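Local structure of peptide ABC transporter, peptide-binding protein (Thermus thermophilus, 2D5W) at residues V561-S566 / W580-E585. The protein binds oligopeptides, among them a pentapeptide, and probably delivers them to an ABC transporter for uptake into the cell. Numbering follows the deposited sequence.
Sequences VNYVAS and WEIGWE
V561 and G583 face each other as an antiparallel hydrogen-bonded pair. The nearly straight bond from V561 N to G583 O measures 2.8 Å; the return bond, G583 N to V561 O, is longer at 3.3 Å. V561 O also receives a CA-H...O contact from I582 CA at 3.5 Å. A third hydrogen bond comes from a side chain: N562 ND2 reaches E581 O over 2.8 Å, with the acceptor almost in the plane of the amide but the donor tilted 30° from that of the carbonyl. CG of N562 stands anti to its carbonyl carbon (chi1 -59°), which swings the amide over to the 580-585 segment. The rest of this buried amide is held by the C-terminal tail, OD1 by K592 N and ND2 also by V590 O. The pairing forms a small two-stranded antiparallel sheet, 560-561 with 583-584, that comes just after strand 544-557 of this solute-binding protein; the intervening loop contains neither helix nor strand. Y563, centre of an inverse gamma turn, crosses I582 aslant, its CD1 lying 3.9 Å from I582 CD1. Both side chains also touch Y39 of helix 31-40, and Y563 OH bonds to T270 O. The side chain of E585 crosses that of V561 at about a right angle, but the closeness of V561 CG1 to E585 CG is doubtful.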
loop_
_atom_site.group_PDB
_atom_site.type_symbol
_atom_site.label_atom_id
_atom_site.label_comp_id
_atom_site.label_asym_id
_atom_site.label_seq_id
_atom_site.Cartn_x
_atom_site.Cartn_y
_atom_site.Cartn_z
ATOM N N VAL A 561 15.205 4.619 -20.680
ATOM C CA VAL A 561 16.080 3.974 -19.713
ATOM C C VAL A 561 15.880 4.442 -18.281
ATOM O O VAL A 561 15.400 5.556 -18.019
ATOM C CB VAL A 561 17.579 4.141 -20.081
ATOM C CG1 VAL A 561 17.885 3.372 -21.356
ATOM C CG2 VAL A 561 17.924 5.609 -20.233
ATOM N N ASN A 562 16.257 3.549 -17.371
ATOM C CA ASN A 562 16.190 3.743 -15.932
ATOM C C ASN A 562 14.797 3.674 -15.308
ATOM O O ASN A 562 14.634 3.937 -14.117
ATOM C CB ASN A 562 16.922 5.031 -15.546
ATOM C CG ASN A 562 18.382 4.998 -15.961
ATOM O OD1 ASN A 562 19.003 3.933 -15.976
ATOM N ND2 ASN A 562 18.937 6.157 -16.296
ATOM N N TYR A 563 13.802 3.313 -16.116
ATOM C CA TYR A 563 12.435 3.133 -15.620
ATOM C C TYR A 563 12.465 1.656 -15.235
ATOM O O TYR A 563 12.025 0.789 -15.995
ATOM C CB TYR A 563 11.414 3.366 -16.736
ATOM C CG TYR A 563 9.980 3.368 -16.249
ATOM C CD1 TYR A 563 9.383 4.543 -15.791
ATOM C CD2 TYR A 563 9.236 2.190 -16.199
ATOM C CE1 TYR A 563 8.079 4.544 -15.294
ATOM C CE2 TYR A 563 7.934 2.178 -15.703
ATOM C CZ TYR A 563 7.363 3.357 -15.251
ATOM O OH TYR A 563 6.083 3.347 -14.746
ATOM N N VAL A 564 13.002 1.388 -14.050
ATOM C CA VAL A 564 13.195 0.033 -13.558
ATOM C C VAL A 564 12.621 -0.177 -12.168
ATOM O O VAL A 564 12.686 0.711 -11.316
ATOM C CB VAL A 564 14.712 -0.287 -13.538
ATOM C CG1 VAL A 564 14.976 -1.646 -12.904
ATOM C CG2 VAL A 564 15.255 -0.231 -14.958
ATOM N N ALA A 565 12.067 -1.364 -11.946
ATOM C CA ALA A 565 11.484 -1.719 -10.665
ATOM C C ALA A 565 12.048 -3.054 -10.193
ATOM O O ALA A 565 12.561 -3.844 -10.988
ATOM C CB ALA A 565 9.964 -1.811 -10.790
ATOM N N SER A 566 11.964 -3.292 -8.891
ATOM C CA SER A 566 12.424 -4.543 -8.305
ATOM C C SER A 566 11.409 -4.888 -7.226
ATOM O O SER A 566 10.450 -4.150 -7.018
ATOM C CB SER A 566 13.814 -4.381 -7.687
ATOM O OG SER A 566 13.766 -3.526 -6.561
ATOM N N TRP A 580 14.477 11.249 -11.344
ATOM C CA TRP A 580 15.317 12.283 -11.940
ATOM C C TRP A 580 16.260 11.781 -13.033
ATOM O O TRP A 580 16.845 12.587 -13.754
ATOM C CB TRP A 580 16.135 12.985 -10.851
ATOM C CG TRP A 580 17.003 12.045 -10.074
ATOM C CD1 TRP A 580 18.281 11.662 -10.373
ATOM C CD2 TRP A 580 16.631 11.318 -8.899
ATOM N NE1 TRP A 580 18.724 10.739 -9.456
ATOM C CE2 TRP A 580 17.732 10.508 -8.540
ATOM C CE3 TRP A 580 15.471 11.270 -8.114
ATOM C CZ2 TRP A 580 17.705 9.658 -7.427
ATOM C CZ3 TRP A 580 15.444 10.425 -7.008
ATOM C CH2 TRP A 580 16.555 9.631 -6.677
ATOM N N GLU A 581 16.421 10.467 -13.159
ATOM C CA GLU A 581 17.318 9.934 -14.184
ATOM C C GLU A 581 16.619 9.101 -15.251
ATOM O O GLU A 581 17.270 8.390 -16.014
ATOM C CB GLU A 581 18.457 9.129 -13.540
ATOM C CG GLU A 581 18.012 8.118 -12.505
ATOM C CD GLU A 581 19.169 7.337 -11.902
ATOM O OE1 GLU A 581 20.265 7.913 -11.727
ATOM O OE2 GLU A 581 18.976 6.149 -11.585
ATOM N N ILE A 582 15.296 9.190 -15.310
ATOM C CA ILE A 582 14.543 8.462 -16.320
ATOM C C ILE A 582 14.540 9.321 -17.581
ATOM O O ILE A 582 14.226 10.511 -17.542
ATOM C CB ILE A 582 13.099 8.186 -15.847
ATOM C CG1 ILE A 582 13.136 7.254 -14.629
ATOM C CG2 ILE A 582 12.284 7.576 -16.984
ATOM C CD1 ILE A 582 11.794 7.021 -13.967
ATOM N N GLY A 583 14.915 8.721 -18.704
ATOM C CA GLY A 583 14.956 9.484 -19.935
ATOM C C GLY A 583 15.157 8.653 -21.183
ATOM O O GLY A 583 15.290 7.431 -21.123
ATOM N N TRP A 584 15.187 9.344 -22.315
ATOM C CA TRP A 584 15.357 8.718 -23.614
ATOM C C TRP A 584 16.825 8.688 -24.022
ATOM O O TRP A 584 17.500 9.717 -24.003
ATOM C CB TRP A 584 14.536 9.486 -24.650
ATOM C CG TRP A 584 13.071 9.527 -24.320
ATOM C CD1 TRP A 584 12.376 10.566 -23.770
ATOM C CD2 TRP A 584 12.137 8.451 -24.468
ATOM N NE1 TRP A 584 11.064 10.202 -23.564
ATOM C CE2 TRP A 584 10.893 8.908 -23.982
ATOM C CE3 TRP A 584 12.235 7.144 -24.961
ATOM C CZ2 TRP A 584 9.750 8.101 -23.976
ATOM C CZ3 TRP A 584 11.099 6.341 -24.955
ATOM C CH2 TRP A 584 9.873 6.825 -24.464
ATOM N N GLU A 585 17.320 7.513 -24.393
ATOM C CA GLU A 585 18.719 7.397 -24.787
ATOM C C GLU A 585 19.081 8.303 -25.962
ATOM O O GLU A 585 20.194 8.829 -26.014
ATOM C CB GLU A 585 19.064 5.943 -25.119
ATOM C CG GLU A 585 18.838 4.994 -23.956
ATOM C CD GLU A 585 19.431 3.617 -24.187
ATOM O OE1 GLU A 585 20.566 3.371 -23.726
ATOM O OE2 GLU A 585 18.762 2.782 -24.832
#